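Side-chain contacts in acyl-CoA synthetase (AMP-forming)/AMP-acid ligase II-like protein (Dyadobacter fermentans, PDB 4GS5), which probably acts as an ATP-dependent, AMP-forming acyl-CoA ligase, perhaps on medium-chain fatty acids: residues A64-T69 / M95-M100; G70-L75 / F204-Q209; K152-G157 / V185-L190; Y179-T184 / L218-A223. All blocks are in the same frame, centred on the assembly; numbering follows the deposited sequence.

Contact 1: residues A64-T69 / M95-M100. With EDO (1,2-ethanediol), chain X.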
loop_
_atom_site.group_PDB
_atom_site.type_symbol
_atom_site.label_atom_id
_atom_site.label_comp_id
_atom_site.label_asym_id
_atom_site.label_seq_id
_atom_site.Cartn_x
_atom_site.Cartn_y
_atom_site.Cartn_z
ATOM N N ALA A 64 12.407 -5.126 16.415
ATOM C CA ALA A 64 11.065 -5.683 16.479
ATOM C C ALA A 64 10.575 -6.010 15.077
ATOM O O ALA A 64 10.014 -7.074 14.839
ATOM C CB ALA A 64 10.117 -4.711 17.155
ATOM N N SER A 65 10.826 -5.097 14.146
ATOM C CA SER A 65 10.400 -5.245 12.760
ATOM C C SER A 65 11.061 -6.449 12.078
ATOM O O SER A 65 10.388 -7.274 11.456
ATOM C CB SER A 65 10.688 -3.948 12.001
ATOM O OG SER A 65 10.279 -4.034 10.664
ATOM N N ALA A 66 12.383 -6.532 12.195
ATOM C CA ALA A 66 13.146 -7.690 11.737
ATOM C C ALA A 66 12.629 -8.998 12.321
ATOM O O ALA A 66 12.449 -9.965 11.588
ATOM C CB ALA A 66 14.634 -7.526 12.100
ATOM N N ALA A 67 12.442 -9.053 13.639
ATOM C CA ALA A 67 11.908 -10.271 14.259
ATOM C C ALA A 67 10.559 -10.740 13.676
ATOM O O ALA A 67 10.337 -11.945 13.528
ATOM C CB ALA A 67 11.824 -10.138 15.790
HETATM N N MSE A 68 9.678 -9.803 13.331
HETATM C CA MSE A 68 8.361 -10.148 12.785
HETATM C C MSE A 68 8.504 -10.828 11.444
HETATM O O MSE A 68 7.835 -11.820 11.152
HETATM C CB MSE A 68 7.511 -8.899 12.577
HETATM C CG MSE A 68 7.056 -8.224 13.850
HETATM SE SE MSE A 68 5.785 -6.832 13.392
HETATM C CE MSE A 68 6.792 -5.943 11.989
ATOM N N THR A 69 9.381 -10.265 10.626
ATOM C CA THR A 69 9.600 -10.741 9.275
ATOM C C THR A 69 10.132 -12.158 9.325
ATOM O O THR A 69 9.649 -13.033 8.601
ATOM C CB THR A 69 10.599 -9.821 8.521
ATOM O OG1 THR A 69 10.095 -8.482 8.528
ATOM C CG2 THR A 69 10.785 -10.278 7.072
HETATM N N MSE A 95 16.752 -4.629 5.065
HETATM C CA MSE A 95 17.282 -5.938 4.686
HETATM C C MSE A 95 18.553 -6.246 5.482
HETATM O O MSE A 95 18.813 -7.414 5.835
HETATM C CB MSE A 95 17.559 -5.999 3.181
HETATM C CG MSE A 95 16.303 -6.038 2.327
HETATM SE SE MSE A 95 15.282 -7.658 2.655
HETATM C CE MSE A 95 16.550 -8.964 1.981
ATOM N N LEU A 96 19.337 -5.201 5.776
ATOM C CA LEU A 96 20.573 -5.362 6.555
ATOM C C LEU A 96 20.278 -5.712 8.007
ATOM O O LEU A 96 20.925 -6.580 8.591
ATOM C CB LEU A 96 21.416 -4.086 6.510
ATOM C CG LEU A 96 21.760 -3.561 5.114
ATOM C CD1 LEU A 96 22.645 -2.331 5.235
ATOM C CD2 LEU A 96 22.445 -4.647 4.301
ATOM N N VAL A 97 19.304 -5.013 8.585
ATOM C CA VAL A 97 18.867 -5.265 9.954
ATOM C C VAL A 97 18.373 -6.692 10.120
ATOM O O VAL A 97 18.795 -7.397 11.045
ATOM C CB VAL A 97 17.746 -4.287 10.381
ATOM C CG1 VAL A 97 17.148 -4.712 11.724
ATOM C CG2 VAL A 97 18.296 -2.861 10.457
ATOM N N ARG A 98 17.480 -7.123 9.225
ATOM C CA ARG A 98 17.008 -8.514 9.236
ATOM C C ARG A 98 18.196 -9.462 9.135
ATOM O O ARG A 98 18.318 -10.411 9.906
ATOM C CB ARG A 98 16.036 -8.771 8.079
ATOM C CG ARG A 98 14.701 -8.058 8.223
ATOM C CD ARG A 98 13.975 -7.971 6.878
ATOM N NE ARG A 98 12.772 -7.149 6.964
ATOM C CZ ARG A 98 12.216 -6.523 5.932
ATOM N NH1 ARG A 98 12.751 -6.621 4.723
ATOM N NH2 ARG A 98 11.127 -5.800 6.107
ATOM N N GLY A 99 19.079 -9.187 8.184
ATOM C CA GLY A 99 20.287 -9.976 8.012
ATOM C C GLY A 99 21.118 -10.132 9.274
ATOM O O GLY A 99 21.618 -11.221 9.562
HETATM N N MSE A 100 21.286 -9.049 10.030
HETATM C CA MSE A 100 22.123 -9.113 11.222
HETATM C C MSE A 100 21.379 -9.697 12.417
HETATM O O MSE A 100 21.968 -10.378 13.256
HETATM C CB MSE A 100 22.679 -7.738 11.572
HETATM C CG MSE A 100 23.787 -7.272 10.658
HETATM SE SE MSE A 100 24.341 -5.515 11.218
HETATM C CE MSE A 100 22.707 -4.524 10.850
HETATM C C1 EDO X . 7.515 -12.062 16.765
HETATM O O1 EDO X . 8.632 -12.752 16.203
HETATM C C2 EDO X . 7.585 -10.607 16.327
HETATM O O2 EDO X . 6.488 -9.862 16.877
HETATM O O HOH W 1 11.100 -5.887 8.931
#

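Contact 2: residues G70-L75 / F204-Q209. With EDO (1,2-ethanediol), chain X.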
loop_
_atom_site.group_PDB
_atom_site.type_symbol
_atom_site.label_atom_id
_atom_site.label_comp_id
_atom_site.label_asym_id
_atom_site.label_seq_id
_atom_site.Cartn_x
_atom_site.Cartn_y
_atom_site.Cartn_z
ATOM N N GLY A 70 11.117 -12.373 10.195
ATOM C CA GLY A 70 11.752 -13.669 10.354
ATOM C C GLY A 70 10.770 -14.755 10.758
ATOM O O GLY A 70 10.823 -15.874 10.247
ATOM N N LYS A 71 9.884 -14.427 11.690
ATOM C CA LYS A 71 8.870 -15.370 12.152
ATOM C C LYS A 71 7.814 -15.629 11.074
ATOM O O LYS A 71 7.541 -16.776 10.732
ATOM C CB LYS A 71 8.189 -14.839 13.414
ATOM C CG LYS A 71 7.267 -15.854 14.103
ATOM C CD LYS A 71 8.067 -16.858 14.933
ATOM C CE LYS A 71 7.182 -17.675 15.881
ATOM N NZ LYS A 71 6.382 -18.749 15.205
ATOM N N ALA A 72 7.217 -14.557 10.562
ATOM C CA ALA A 72 6.126 -14.668 9.601
ATOM C C ALA A 72 6.550 -15.409 8.328
ATOM O O ALA A 72 5.756 -16.142 7.745
ATOM C CB ALA A 72 5.579 -13.296 9.259
ATOM N N LEU A 73 7.797 -15.238 7.892
ATOM C CA LEU A 73 8.202 -15.890 6.640
ATOM C C LEU A 73 9.155 -17.074 6.866
ATOM O O LEU A 73 9.669 -17.647 5.908
ATOM C CB LEU A 73 8.802 -14.867 5.655
ATOM C CG LEU A 73 7.850 -13.731 5.248
ATOM C CD1 LEU A 73 8.565 -12.672 4.418
ATOM C CD2 LEU A 73 6.629 -14.272 4.509
ATOM N N SER A 74 9.369 -17.440 8.128
ATOM C CA SER A 74 10.242 -18.563 8.485
ATOM C C SER A 74 11.619 -18.457 7.839
ATOM O O SER A 74 12.099 -19.393 7.193
ATOM C CB SER A 74 9.608 -19.908 8.123
ATOM O OG SER A 74 8.389 -20.062 8.816
ATOM N N LEU A 75 12.261 -17.317 8.046
ATOM C CA LEU A 75 13.579 -17.075 7.487
ATOM C C LEU A 75 14.623 -17.128 8.601
ATOM O O LEU A 75 14.984 -16.098 9.180
ATOM C CB LEU A 75 13.595 -15.716 6.772
ATOM C CG LEU A 75 12.495 -15.560 5.714
ATOM C CD1 LEU A 75 12.357 -14.098 5.284
ATOM C CD2 LEU A 75 12.758 -16.465 4.519
ATOM N N PHE A 204 -2.218 -9.678 9.563
ATOM C CA PHE A 204 -1.379 -8.957 10.525
ATOM C C PHE A 204 -0.181 -9.773 11.010
ATOM O O PHE A 204 -0.319 -10.928 11.405
ATOM C CB PHE A 204 -2.217 -8.514 11.735
ATOM C CG PHE A 204 -3.177 -7.390 11.429
ATOM C CD1 PHE A 204 -2.699 -6.106 11.134
ATOM C CD2 PHE A 204 -4.551 -7.620 11.405
ATOM C CE1 PHE A 204 -3.578 -5.068 10.838
ATOM C CE2 PHE A 204 -5.449 -6.590 11.106
ATOM C CZ PHE A 204 -4.972 -5.312 10.832
ATOM N N LEU A 205 0.998 -9.158 10.977
ATOM C CA LEU A 205 2.201 -9.761 11.535
ATOM C C LEU A 205 2.063 -9.917 13.052
ATOM O O LEU A 205 1.341 -9.161 13.697
ATOM C CB LEU A 205 3.417 -8.889 11.211
ATOM C CG LEU A 205 3.825 -8.854 9.741
ATOM C CD1 LEU A 205 4.818 -7.724 9.482
ATOM C CD2 LEU A 205 4.403 -10.186 9.329
ATOM N N PRO A 206 2.770 -10.896 13.632
ATOM C CA PRO A 206 2.637 -11.117 15.077
ATOM C C PRO A 206 3.189 -9.918 15.854
ATOM O O PRO A 206 4.179 -9.318 15.434
ATOM C CB PRO A 206 3.508 -12.354 15.320
ATOM C CG PRO A 206 4.572 -12.277 14.235
ATOM C CD PRO A 206 3.887 -11.661 13.039
ATOM N N GLY A 207 2.549 -9.568 16.959
ATOM C CA GLY A 207 3.012 -8.468 17.784
ATOM C C GLY A 207 2.356 -7.150 17.439
ATOM O O GLY A 207 2.533 -6.159 18.144
ATOM N N ILE A 208 1.596 -7.135 16.352
ATOM C CA ILE A 208 0.828 -5.963 15.976
ATOM C C ILE A 208 -0.542 -5.989 16.653
ATOM O O ILE A 208 -1.267 -6.976 16.555
ATOM C CB ILE A 208 0.619 -5.903 14.447
ATOM C CG1 ILE A 208 1.960 -5.840 13.716
ATOM C CG2 ILE A 208 -0.238 -4.713 14.065
ATOM C CD1 ILE A 208 2.823 -4.611 14.086
ATOM N N GLN A 209 -0.894 -4.912 17.350
ATOM C CA GLN A 209 -2.256 -4.751 17.861
ATOM C C GLN A 209 -2.998 -3.875 16.857
ATOM O O GLN A 209 -2.414 -2.937 16.296
ATOM C CB GLN A 209 -2.253 -4.100 19.251
ATOM C CG GLN A 209 -1.557 -4.929 20.327
ATOM C CD GLN A 209 -0.265 -4.286 20.819
ATOM O OE1 GLN A 209 0.813 -4.884 20.738
ATOM N NE2 GLN A 209 -0.368 -3.060 21.335
HETATM C C1 EDO X . 7.515 -12.062 16.765
HETATM O O1 EDO X . 8.632 -12.752 16.203
HETATM C C2 EDO X . 7.585 -10.607 16.327
HETATM O O2 EDO X . 6.488 -9.862 16.877
#

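Contact 3: residues K152-G157 / V185-L190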
loop_
_atom_site.group_PDB
_atom_site.type_symbol
_atom_site.label_atom_id
_atom_site.label_comp_id
_atom_site.label_asym_id
_atom_site.label_seq_id
_atom_site.Cartn_x
_atom_site.Cartn_y
_atom_site.Cartn_z
ATOM N N LYS A 152 11.856 -16.942 -2.413
ATOM C CA LYS A 152 10.564 -16.429 -1.963
ATOM C C LYS A 152 10.622 -14.907 -1.970
ATOM O O LYS A 152 11.628 -14.324 -1.561
ATOM C CB LYS A 152 10.169 -17.052 -0.609
ATOM C CG LYS A 152 10.022 -16.146 0.568
ATOM C CD LYS A 152 9.251 -16.821 1.747
ATOM C CE LYS A 152 9.481 -18.308 1.861
ATOM N NZ LYS A 152 8.992 -18.805 3.201
ATOM N N VAL A 153 9.582 -14.272 -2.501
ATOM C CA VAL A 153 9.642 -12.841 -2.797
ATOM C C VAL A 153 8.675 -12.026 -1.944
ATOM O O VAL A 153 7.472 -12.342 -1.859
ATOM C CB VAL A 153 9.302 -12.582 -4.276
ATOM C CG1 VAL A 153 9.304 -11.086 -4.567
ATOM C CG2 VAL A 153 10.277 -13.307 -5.187
ATOM N N LEU A 154 9.198 -10.997 -1.291
ATOM C CA LEU A 154 8.349 -10.016 -0.633
ATOM C C LEU A 154 8.334 -8.725 -1.455
ATOM O O LEU A 154 9.387 -8.111 -1.689
ATOM C CB LEU A 154 8.843 -9.747 0.784
ATOM C CG LEU A 154 8.046 -8.671 1.518
ATOM C CD1 LEU A 154 6.630 -9.128 1.753
ATOM C CD2 LEU A 154 8.709 -8.309 2.824
ATOM N N LEU A 155 7.147 -8.335 -1.921
ATOM C CA LEU A 155 7.002 -7.113 -2.688
ATOM C C LEU A 155 6.584 -5.941 -1.811
ATOM O O LEU A 155 5.729 -6.096 -0.950
ATOM C CB LEU A 155 5.968 -7.313 -3.811
ATOM C CG LEU A 155 6.326 -8.351 -4.887
ATOM C CD1 LEU A 155 5.205 -8.507 -5.907
ATOM C CD2 LEU A 155 7.634 -7.956 -5.587
ATOM N N GLY A 156 7.202 -4.776 -2.033
ATOM C CA GLY A 156 6.770 -3.524 -1.423
ATOM C C GLY A 156 5.986 -2.675 -2.427
ATOM O O GLY A 156 5.311 -3.235 -3.297
ATOM N N GLY A 157 6.038 -1.346 -2.303
ATOM C CA GLY A 157 5.393 -0.446 -3.271
ATOM C C GLY A 157 3.873 -0.623 -3.423
ATOM O O GLY A 157 3.234 -1.250 -2.574
ATOM N N VAL A 185 7.841 1.688 10.619
ATOM C CA VAL A 185 9.161 1.305 10.118
ATOM C C VAL A 185 9.054 0.598 8.772
ATOM O O VAL A 185 9.498 1.125 7.744
ATOM C CB VAL A 185 9.942 0.424 11.112
ATOM C CG1 VAL A 185 11.377 0.242 10.631
ATOM C CG2 VAL A 185 9.919 1.045 12.489
ATOM N N SER A 186 8.456 -0.589 8.798
ATOM C CA SER A 186 8.240 -1.399 7.608
ATOM C C SER A 186 6.818 -1.985 7.647
ATOM O O SER A 186 5.857 -1.318 8.045
ATOM C CB SER A 186 9.279 -2.529 7.561
ATOM O OG SER A 186 9.480 -3.011 6.244
ATOM N N HIS A 187 6.684 -3.246 7.269
ATOM C CA HIS A 187 5.361 -3.844 7.151
ATOM C C HIS A 187 4.711 -4.168 8.515
ATOM O O HIS A 187 5.412 -4.405 9.510
ATOM C CB HIS A 187 5.426 -5.077 6.227
ATOM C CG HIS A 187 6.418 -6.123 6.658
ATOM N ND1 HIS A 187 6.773 -7.187 5.859
ATOM C CD2 HIS A 187 7.110 -6.274 7.813
ATOM C CE1 HIS A 187 7.634 -7.956 6.504
ATOM N NE2 HIS A 187 7.862 -7.418 7.687
ATOM N N VAL A 188 3.375 -4.147 8.564
ATOM C CA VAL A 188 2.626 -4.627 9.726
ATOM C C VAL A 188 1.681 -5.758 9.323
ATOM O O VAL A 188 1.029 -6.376 10.179
ATOM C CB VAL A 188 1.807 -3.509 10.400
ATOM C CG1 VAL A 188 2.726 -2.393 10.858
ATOM C CG2 VAL A 188 0.712 -2.976 9.452
ATOM N N ALA A 189 1.613 -6.028 8.019
ATOM C CA ALA A 189 0.742 -7.093 7.509
ATOM C C ALA A 189 1.206 -7.581 6.140
ATOM O O ALA A 189 1.921 -6.869 5.451
ATOM C CB ALA A 189 -0.720 -6.624 7.448
ATOM N N LEU A 190 0.797 -8.797 5.761
ATOM C CA LEU A 190 1.237 -9.404 4.503
ATOM C C LEU A 190 0.085 -10.046 3.725
ATOM O O LEU A 190 -0.728 -10.771 4.301
ATOM C CB LEU A 190 2.298 -10.484 4.754
ATOM C CG LEU A 190 3.629 -10.135 5.393
ATOM C CD1 LEU A 190 4.402 -11.423 5.717
ATOM C CD2 LEU A 190 4.442 -9.238 4.458
#

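Contact 4: residues Y179-T184 / L218-A223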
loop_
_atom_site.group_PDB
_atom_site.type_symbol
_atom_site.label_atom_id
_atom_site.label_comp_id
_atom_site.label_asym_id
_atom_site.label_seq_id
_atom_site.Cartn_x
_atom_site.Cartn_y
_atom_site.Cartn_z
ATOM N N TYR A 179 1.917 -4.625 3.592
ATOM C CA TYR A 179 1.194 -3.398 3.913
ATOM C C TYR A 179 1.948 -2.749 5.065
ATOM O O TYR A 179 2.216 -3.402 6.069
ATOM C CB TYR A 179 -0.243 -3.700 4.344
ATOM C CG TYR A 179 -0.996 -2.487 4.877
ATOM C CD1 TYR A 179 -1.713 -1.660 4.024
ATOM C CD2 TYR A 179 -1.011 -2.193 6.244
ATOM C CE1 TYR A 179 -2.423 -0.554 4.515
ATOM C CE2 TYR A 179 -1.710 -1.102 6.740
ATOM C CZ TYR A 179 -2.417 -0.289 5.875
ATOM O OH TYR A 179 -3.114 0.792 6.371
ATOM N N GLY A 180 2.320 -1.484 4.913
ATOM C CA GLY A 180 3.056 -0.793 5.954
ATOM C C GLY A 180 3.198 0.677 5.631
ATOM O O GLY A 180 2.607 1.176 4.668
HETATM N N MSE A 181 3.960 1.383 6.462
HETATM C CA MSE A 181 4.218 2.795 6.257
HETATM C C MSE A 181 5.492 3.144 7.042
HETATM O O MSE A 181 5.937 2.362 7.883
HETATM C CB MSE A 181 3.037 3.594 6.781
HETATM C CG MSE A 181 2.825 3.419 8.282
HETATM SE SE MSE A 181 0.945 3.205 8.811
HETATM C CE MSE A 181 0.490 1.619 7.776
ATOM N N THR A 182 6.073 4.311 6.786
ATOM C CA THR A 182 7.291 4.691 7.495
ATOM C C THR A 182 7.051 4.731 9.008
ATOM O O THR A 182 7.928 4.339 9.784
ATOM C CB THR A 182 7.885 6.039 7.000
ATOM O OG1 THR A 182 7.217 7.127 7.645
ATOM C CG2 THR A 182 7.732 6.182 5.505
ATOM N N GLU A 183 5.870 5.205 9.430
ATOM C CA GLU A 183 5.530 5.257 10.862
ATOM C C GLU A 183 5.513 3.885 11.550
ATOM O O GLU A 183 5.510 3.791 12.774
ATOM C CB GLU A 183 4.196 5.976 11.094
ATOM C CG GLU A 183 4.310 7.485 11.264
ATOM C CD GLU A 183 3.127 8.078 12.025
ATOM O OE1 GLU A 183 3.297 8.455 13.209
ATOM O OE2 GLU A 183 2.026 8.171 11.441
ATOM N N THR A 184 5.490 2.818 10.765
ATOM C CA THR A 184 5.553 1.477 11.340
ATOM C C THR A 184 6.895 0.831 11.011
ATOM O O THR A 184 7.063 -0.385 11.147
ATOM C CB THR A 184 4.347 0.572 10.903
ATOM O OG1 THR A 184 4.317 0.421 9.478
ATOM C CG2 THR A 184 3.011 1.175 11.385
ATOM N N LEU A 218 -8.382 1.811 9.843
ATOM C CA LEU A 218 -7.417 0.990 10.565
ATOM C C LEU A 218 -6.480 1.813 11.437
ATOM O O LEU A 218 -5.908 2.827 10.998
ATOM C CB LEU A 218 -6.585 0.184 9.571
ATOM C CG LEU A 218 -5.534 -0.791 10.124
ATOM C CD1 LEU A 218 -6.196 -1.891 10.958
ATOM C CD2 LEU A 218 -4.745 -1.408 8.968
ATOM N N HIS A 219 -6.321 1.383 12.679
ATOM C CA HIS A 219 -5.174 1.848 13.458
ATOM C C HIS A 219 -4.330 0.665 13.939
ATOM O O HIS A 219 -4.847 -0.431 14.176
ATOM C CB HIS A 219 -5.599 2.735 14.622
ATOM C CG HIS A 219 -6.486 2.049 15.606
ATOM N ND1 HIS A 219 -6.033 1.061 16.453
ATOM C CD2 HIS A 219 -7.807 2.199 15.873
ATOM C CE1 HIS A 219 -7.034 0.636 17.203
ATOM N NE2 HIS A 219 -8.121 1.316 16.876
ATOM N N ILE A 220 -3.025 0.883 14.065
ATOM C CA ILE A 220 -2.137 -0.173 14.517
ATOM C C ILE A 220 -1.142 0.344 15.548
ATOM O O ILE A 220 -0.851 1.550 15.609
ATOM C CB ILE A 220 -1.374 -0.870 13.340
ATOM C CG1 ILE A 220 -0.480 0.116 12.599
ATOM C CG2 ILE A 220 -2.360 -1.563 12.357
ATOM C CD1 ILE A 220 -1.217 0.999 11.593
ATOM N N SER A 221 -0.635 -0.574 16.366
ATOM C CA SER A 221 0.374 -0.249 17.358
ATOM C C SER A 221 1.169 -1.509 17.683
ATOM O O SER A 221 0.679 -2.622 17.490
ATOM C CB SER A 221 -0.256 0.344 18.628
ATOM O OG SER A 221 -0.952 -0.644 19.369
ATOM N N GLY A 222 2.395 -1.321 18.170
ATOM C CA GLY A 222 3.293 -2.417 18.504
ATOM C C GLY A 222 4.669 -1.896 18.901
ATOM O O GLY A 222 4.888 -0.685 18.931
ATOM N N ALA A 223 5.596 -2.798 19.210
ATOM C CA ALA A 223 6.971 -2.388 19.428
ATOM C C ALA A 223 7.475 -1.597 18.217
ATOM O O ALA A 223 8.246 -0.654 18.383
ATOM C CB ALA A 223 7.867 -3.580 19.716
#

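Contact 1: residues A64-T69 / M95-M100
A66 meets R98 where two helix segments, 64-69 and 95-100, cross at -72° with their axes 8.8 Å apart, and the CA atoms of these two residues come within 4.7 Å. The small A66 permits this approach: its CB touches CG1 of V97 at 3.8 Å and also lies against the backbone and CG of R98. One turn further along, T69 and R98 cross at about a right angle. With chi1 at -57°, the T69 methyl stands anti to the backbone N, and CG2 lies over one face of the guanidinium, 3.7 Å from R98 NE. The R98 chain runs extended from CG to NE and carries the group across T69. A water at the guanidinium edge, in its plane, then ties the helices together. It accepts from R98 NH2 at 2.8 Å, donates to S65 OG at 2.7 Å and is hydrogen-bonded to T69 OG1 at 2.8 Å. T69 OG1 is held a second time by H187, so water and imidazole both grip this buried hydroxyl. A67 and M68 face a 1,2-ethanediol, probably from the crystallisation liquor, whose O1 makes a weak bond to A67 O. In the AMP-binding domain this buried, water-bridged crossing joins helices 59-72 and 90-102; helix 22-36 packs on V97, L96 and M100, M95 reaches strand 126-129, and R98 also touches S186 and W104.

Contact 2: residues G70-L75 / F204-Q209
A72 and K71, at the C-terminal end of helix 59-72, meet L205 and P206 in the type II beta turn L205-I208, a partly buried apolar contact between a helix end and the loop joining strands 202-204 and 209-212. The helix closes in a Schellman motif: L75 N bonds to G70 O at 3.0 Å and S74 N to K71 O at 3.3 Å, with S74 at positive phi. The last helical turn presents A72 to the loop. The tight point is A72 CB against L205 CD2, at 3.3 Å closer than ordinary van der Waals contact. L205 does not aim its CB at the helix; with CG anti to its carbonyl carbon (chi1 -69°), the branch end CD2 is what reaches A72. On the solvent side the fit is looser, K71 CG lying 4.5 Å from P206 CG, while the lysine chain bends at chi2 and chi4 and carries its ammonium away from the loop. G207 takes the positive-phi place of the turn (phi 93°). Beside K71 and P206 sits a 1,2-ethanediol, probably from the crystallisation liquor; its O1 lies near K71 CB, and its O2 donates to P206 O at 2.8 Å.

Contact 3: residues K152-G157 / V185-L190
L154, on strand 153-155, meets H187 and L190 of strand 187-192, two strands that both border strand 175-180 in the sheet of this AMP-binding fold. The contact therefore spans the middle strand, and its side chains meet on one face of it, where L154 also touches Y176 and S178. Strand 187-192 is interrupted by a classic beta bulge, with V188 and A189 both facing Y179, and the chain turns a corner at V188; H187 and L190 flank that break and converge on the same leucine. L154 divides its two branches between them. Its CG stands opposite the backbone N (chi1 177°), which sets the fork between H187 and L190: CD2 comes obliquely to the imidazole, 3.8 Å from H187 ND1 and slightly farther from CE1. NE2 of H187 bonds to T69 OG1 and ND1 weakly to S178 OG, which together probably limit the ring's rotation. All three residues are buried. The second branch meets L190 at about a right angle, a snug fit in which L154 CD1 and L190 CD2 are 3.5 Å apart.

Contact 4: residues Y179-T184 / L218-A223
Y179 and L218 form one close patch of this contact, T184 and I220 another. The tyrosine and leucine approach from opposite directions, and a single methyl, L218 CD2, lies obliquely to the ring, 3.8 Å from both CE2 and OH of Y179. The phenol is steadied beyond this patch: OH is hydrogen-bonded to D234, and F243 meets the ring edge to face. At the other end T184 CG2 touches I220 CG1 at 3.8 Å, the two chains crossing at about a right angle. A chi1 of 60° leaves CG2 of T184 anti to the carbonyl carbon, where it meets I220; the hydroxyl bonds to S186 O, with M181 O a second acceptor within reach. The sequence of 179-184, YGMTET, matches the YGxTE motif of ANL adenylating enzymes, which in relatives helps to line the nucleotide site. Here it leaves strand 175-180, and T184 N returns to M181 O at 3.0 Å. Between the close patches the fit slackens. Selenomethionine M181, only partly buried and bent at chi2 and chi3, meets I220 tip to tip, with SE 4.2 Å from CD1. Past it T182 and E183, in a short 3-10 segment, lie exposed to solvent, whereas I220 is backed by F204 and I208.

Overall arrangement
H187 of contact 3 connects directly to contact 1, through NE2 at 2.6 Å from T69 OG1; the two centres are 12 Å apart. Contact 2 uses the same helix as contact 1, 11 Å away, and M68 of contact 1 touches the loop of contact 2, its CE 3.7 Å from L205 CD1. Backbone pairing carries the chain of contacts onward: L205 N meets V188 O at 2.9 Å, V188 N meets Y179 O at 2.8 Å, and Q209 N meets S221 O at 2.8 Å. Strand 175-180 of contact 4 runs between the two strands of contact 3, and its end enters the YGxTE motif that probably borders the nucleotide site. One 1,2-ethanediol touches both contacts 1 and 2.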